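Side-chain contact in indole-3-pyruvate decarboxylase (Azospirillum brasilense, PDB 2NXW), which decarboxylates indole-3-pyruvate to indole-3-acetaldehyde with thiamine diphosphate and a metal ion as cofactors, a step of auxin biosynthesis: residues A[66-71]-A[88-93]. Residues are numbered along the deposited sequence; the frame is centred on the assembly and turned at random.
Sequences SHEPAV and AAVTYG. With TPP (thiamine diphosphate), chain I.
Glu68 and Val71, on the first turn of helix 68-82, lean against Val90 and Ala88 of strand 86-90. Strand 62-64, this helix and strand 86-90 form a beta-alpha-beta crossover in the parallel sheet of the N-terminal thiamine diphosphate-binding domain, passing over strand 39-41, which lies between the two strands. The acid corresponds to the glutamate that approaches N1' of the aminopyrimidine in this family. From CB, which is directed at the strand, its chain runs to CG, set anti to the carbonyl carbon (chi1 -72°), where it meets the methyl CG1 of Val90 at 4.1 Å. A bend at chi2 (82°) then turns the carboxylate away from the valine and out to the pyrimidine. CD lies 3.5 Å from N1' of the cofactor, and the two oxygens divide the work. OE2 comes within 2.6 Å of N1', and it also accepts from a water at 2.8 Å that in turn receives the backbone N-H of Thr91, tying the acid to the end of the strand. OE1 lies 3.4 Å from the methyl CM2 of the cofactor and is hydrogen-bonded to ND2 of Asn98, which, with the water, would hold the carboxylate's rotation. A glutamine in its place would probably lose the acidic partner of N1', thought, as in other thiamine enzymes, to promote tautomerisation of the aminopyrimidine. Met454 of the second subunit packs on Glu68, and that subunit also supplies Asp402, Gly450 and other hydrogen-bonding partners of the cofactor, consistent with an active site built between two chains. The methyl CG2 of Thr91 lies above the pyrimidine, displaced toward C5'-C6', 4.1 Å from C6'. One turn on, two methyls meet: CG1 of Val71 touches CB of Ala88 at 3.8 Å.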
loop_
_atom_site.group_PDB
_atom_site.type_symbol
_atom_site.label_atom_id
_atom_site.label_comp_id
_atom_site.label_asym_id
_atom_site.label_seq_id
_atom_site.Cartn_x
_atom_site.Cartn_y
_atom_site.Cartn_z
ATOM N N SER A 66 -0.033 -16.551 -32.240
ATOM C CA SER A 66 1.124 -15.724 -32.518
ATOM C C SER A 66 1.703 -14.936 -31.355
ATOM O O SER A 66 2.924 -14.867 -31.191
ATOM C CB SER A 66 0.780 -14.715 -33.617
ATOM O OG SER A 66 0.399 -15.369 -34.820
ATOM N N HIS A 67 0.819 -14.345 -30.562
ATOM C CA HIS A 67 1.220 -13.448 -29.468
ATOM C C HIS A 67 0.455 -13.829 -28.198
ATOM O O HIS A 67 -0.715 -14.205 -28.276
ATOM C CB HIS A 67 0.879 -12.019 -29.928
ATOM C CG HIS A 67 1.701 -10.937 -29.299
ATOM N ND1 HIS A 67 1.372 -9.602 -29.429
ATOM C CD2 HIS A 67 2.851 -10.974 -28.583
ATOM C CE1 HIS A 67 2.285 -8.867 -28.818
ATOM N NE2 HIS A 67 3.194 -9.672 -28.300
ATOM N N GLU A 68 1.103 -13.718 -27.032
ATOM C CA GLU A 68 0.451 -14.134 -25.785
ATOM C C GLU A 68 -0.899 -13.493 -25.455
ATOM O O GLU A 68 -1.747 -14.148 -24.842
ATOM C CB GLU A 68 1.403 -14.004 -24.586
ATOM C CG GLU A 68 2.513 -15.064 -24.557
ATOM C CD GLU A 68 3.709 -14.756 -25.441
ATOM O OE1 GLU A 68 3.769 -13.668 -26.061
ATOM O OE2 GLU A 68 4.618 -15.616 -25.519
ATOM N N PRO A 69 -1.123 -12.214 -25.826
ATOM C CA PRO A 69 -2.445 -11.665 -25.496
ATOM C C PRO A 69 -3.534 -12.569 -26.074
ATOM O O PRO A 69 -4.523 -12.873 -25.396
ATOM C CB PRO A 69 -2.422 -10.285 -26.164
ATOM C CG PRO A 69 -0.997 -9.867 -25.974
ATOM C CD PRO A 69 -0.234 -11.155 -26.347
ATOM N N ALA A 70 -3.327 -13.025 -27.313
ATOM C CA ALA A 70 -4.292 -13.900 -27.975
ATOM C C ALA A 70 -4.427 -15.260 -27.278
ATOM O O ALA A 70 -5.497 -15.854 -27.285
ATOM C CB ALA A 70 -3.897 -14.088 -29.435
ATOM N N VAL A 71 -3.341 -15.759 -26.695
ATOM C CA VAL A 71 -3.420 -17.036 -25.975
ATOM C C VAL A 71 -4.404 -16.876 -24.817
ATOM O O VAL A 71 -5.295 -17.707 -24.604
ATOM C CB VAL A 71 -2.040 -17.437 -25.423
ATOM C CG1 VAL A 71 -2.161 -18.638 -24.474
ATOM C CG2 VAL A 71 -1.105 -17.781 -26.591
ATOM N N ALA A 88 -4.461 -21.746 -20.745
ATOM C CA ALA A 88 -3.491 -20.896 -21.421
ATOM C C ALA A 88 -2.098 -21.222 -20.919
ATOM O O ALA A 88 -1.801 -21.019 -19.735
ATOM C CB ALA A 88 -3.815 -19.433 -21.138
ATOM N N ALA A 89 -1.253 -21.710 -21.821
ATOM C CA ALA A 89 0.115 -22.107 -21.486
ATOM C C ALA A 89 1.156 -21.155 -22.049
ATOM O O ALA A 89 1.167 -20.861 -23.245
ATOM C CB ALA A 89 0.381 -23.538 -21.995
ATOM N N VAL A 90 2.045 -20.702 -21.167
ATOM C CA VAL A 90 3.092 -19.760 -21.521
ATOM C C VAL A 90 4.451 -20.144 -20.952
ATOM O O VAL A 90 4.578 -21.096 -20.168
ATOM C CB VAL A 90 2.744 -18.342 -21.010
ATOM C CG1 VAL A 90 1.478 -17.831 -21.718
ATOM C CG2 VAL A 90 2.550 -18.363 -19.501
ATOM N N THR A 91 5.474 -19.407 -21.350
ATOM C CA THR A 91 6.808 -19.668 -20.846
ATOM C C THR A 91 7.150 -18.595 -19.819
ATOM O O THR A 91 6.530 -17.530 -19.775
ATOM C CB THR A 91 7.839 -19.704 -21.988
ATOM O OG1 THR A 91 9.078 -20.233 -21.488
ATOM C CG2 THR A 91 8.061 -18.304 -22.569
ATOM N N TYR A 92 8.142 -18.893 -18.993
ATOM C CA TYR A 92 8.570 -18.003 -17.922
ATOM C C TYR A 92 9.096 -16.676 -18.428
ATOM O O TYR A 92 9.759 -16.607 -19.467
ATOM C CB TYR A 92 9.666 -18.689 -17.099
ATOM C CG TYR A 92 9.827 -18.126 -15.705
ATOM C CD1 TYR A 92 8.837 -18.331 -14.752
ATOM C CD2 TYR A 92 10.960 -17.395 -15.342
ATOM C CE1 TYR A 92 8.953 -17.831 -13.463
ATOM C CE2 TYR A 92 11.090 -16.879 -14.035
ATOM C CZ TYR A 92 10.073 -17.109 -13.109
ATOM O OH TYR A 92 10.160 -16.637 -11.816
ATOM N N GLY A 93 8.802 -15.623 -17.675
ATOM C CA GLY A 93 9.294 -14.316 -18.043
ATOM C C GLY A 93 8.397 -13.555 -18.997
ATOM O O GLY A 93 7.189 -13.436 -18.779
HETATM N "N1'" TPP I . 7.139 -15.222 -25.935
HETATM C "C2'" TPP I . 7.819 -14.086 -25.731
HETATM C CM2 TPP I . 7.052 -12.785 -25.532
HETATM N "N3'" TPP I . 9.154 -14.081 -25.704
HETATM C "C4'" TPP I . 9.884 -15.228 -25.886
HETATM N "N4'" TPP I . 11.246 -15.186 -25.801
HETATM C "C5'" TPP I . 9.196 -16.456 -26.145
HETATM C "C6'" TPP I . 7.786 -16.406 -26.151
HETATM C "C7'" TPP I . 9.935 -17.818 -26.385
HETATM N N3 TPP I . 10.825 -17.838 -27.632
HETATM C C2 TPP I . 12.136 -17.641 -27.486
HETATM S S1 TPP I . 12.765 -17.804 -29.101
HETATM C C5 TPP I . 11.242 -18.117 -29.917
HETATM C C4 TPP I . 10.332 -18.108 -28.869
HETATM C CM4 TPP I . 8.842 -18.397 -29.121
HETATM C C6 TPP I . 11.054 -18.351 -31.354
HETATM C C7 TPP I . 11.285 -17.055 -32.135
HETATM O O7 TPP I . 10.888 -17.339 -33.456
HETATM P PA TPP I . 11.370 -16.231 -34.478
HETATM O O1A TPP I . 10.923 -14.847 -34.101
HETATM O O2A TPP I . 10.739 -16.642 -35.857
HETATM O O3A TPP I . 12.995 -16.201 -34.651
HETATM P PB TPP I . 13.806 -17.630 -34.886
HETATM O O1B TPP I . 13.110 -18.418 -36.007
HETATM O O2B TPP I . 15.231 -17.206 -35.318
HETATM O O3B TPP I . 13.870 -18.436 -33.623
HETATM O O HOH W 1 4.821 -17.877 -23.823
#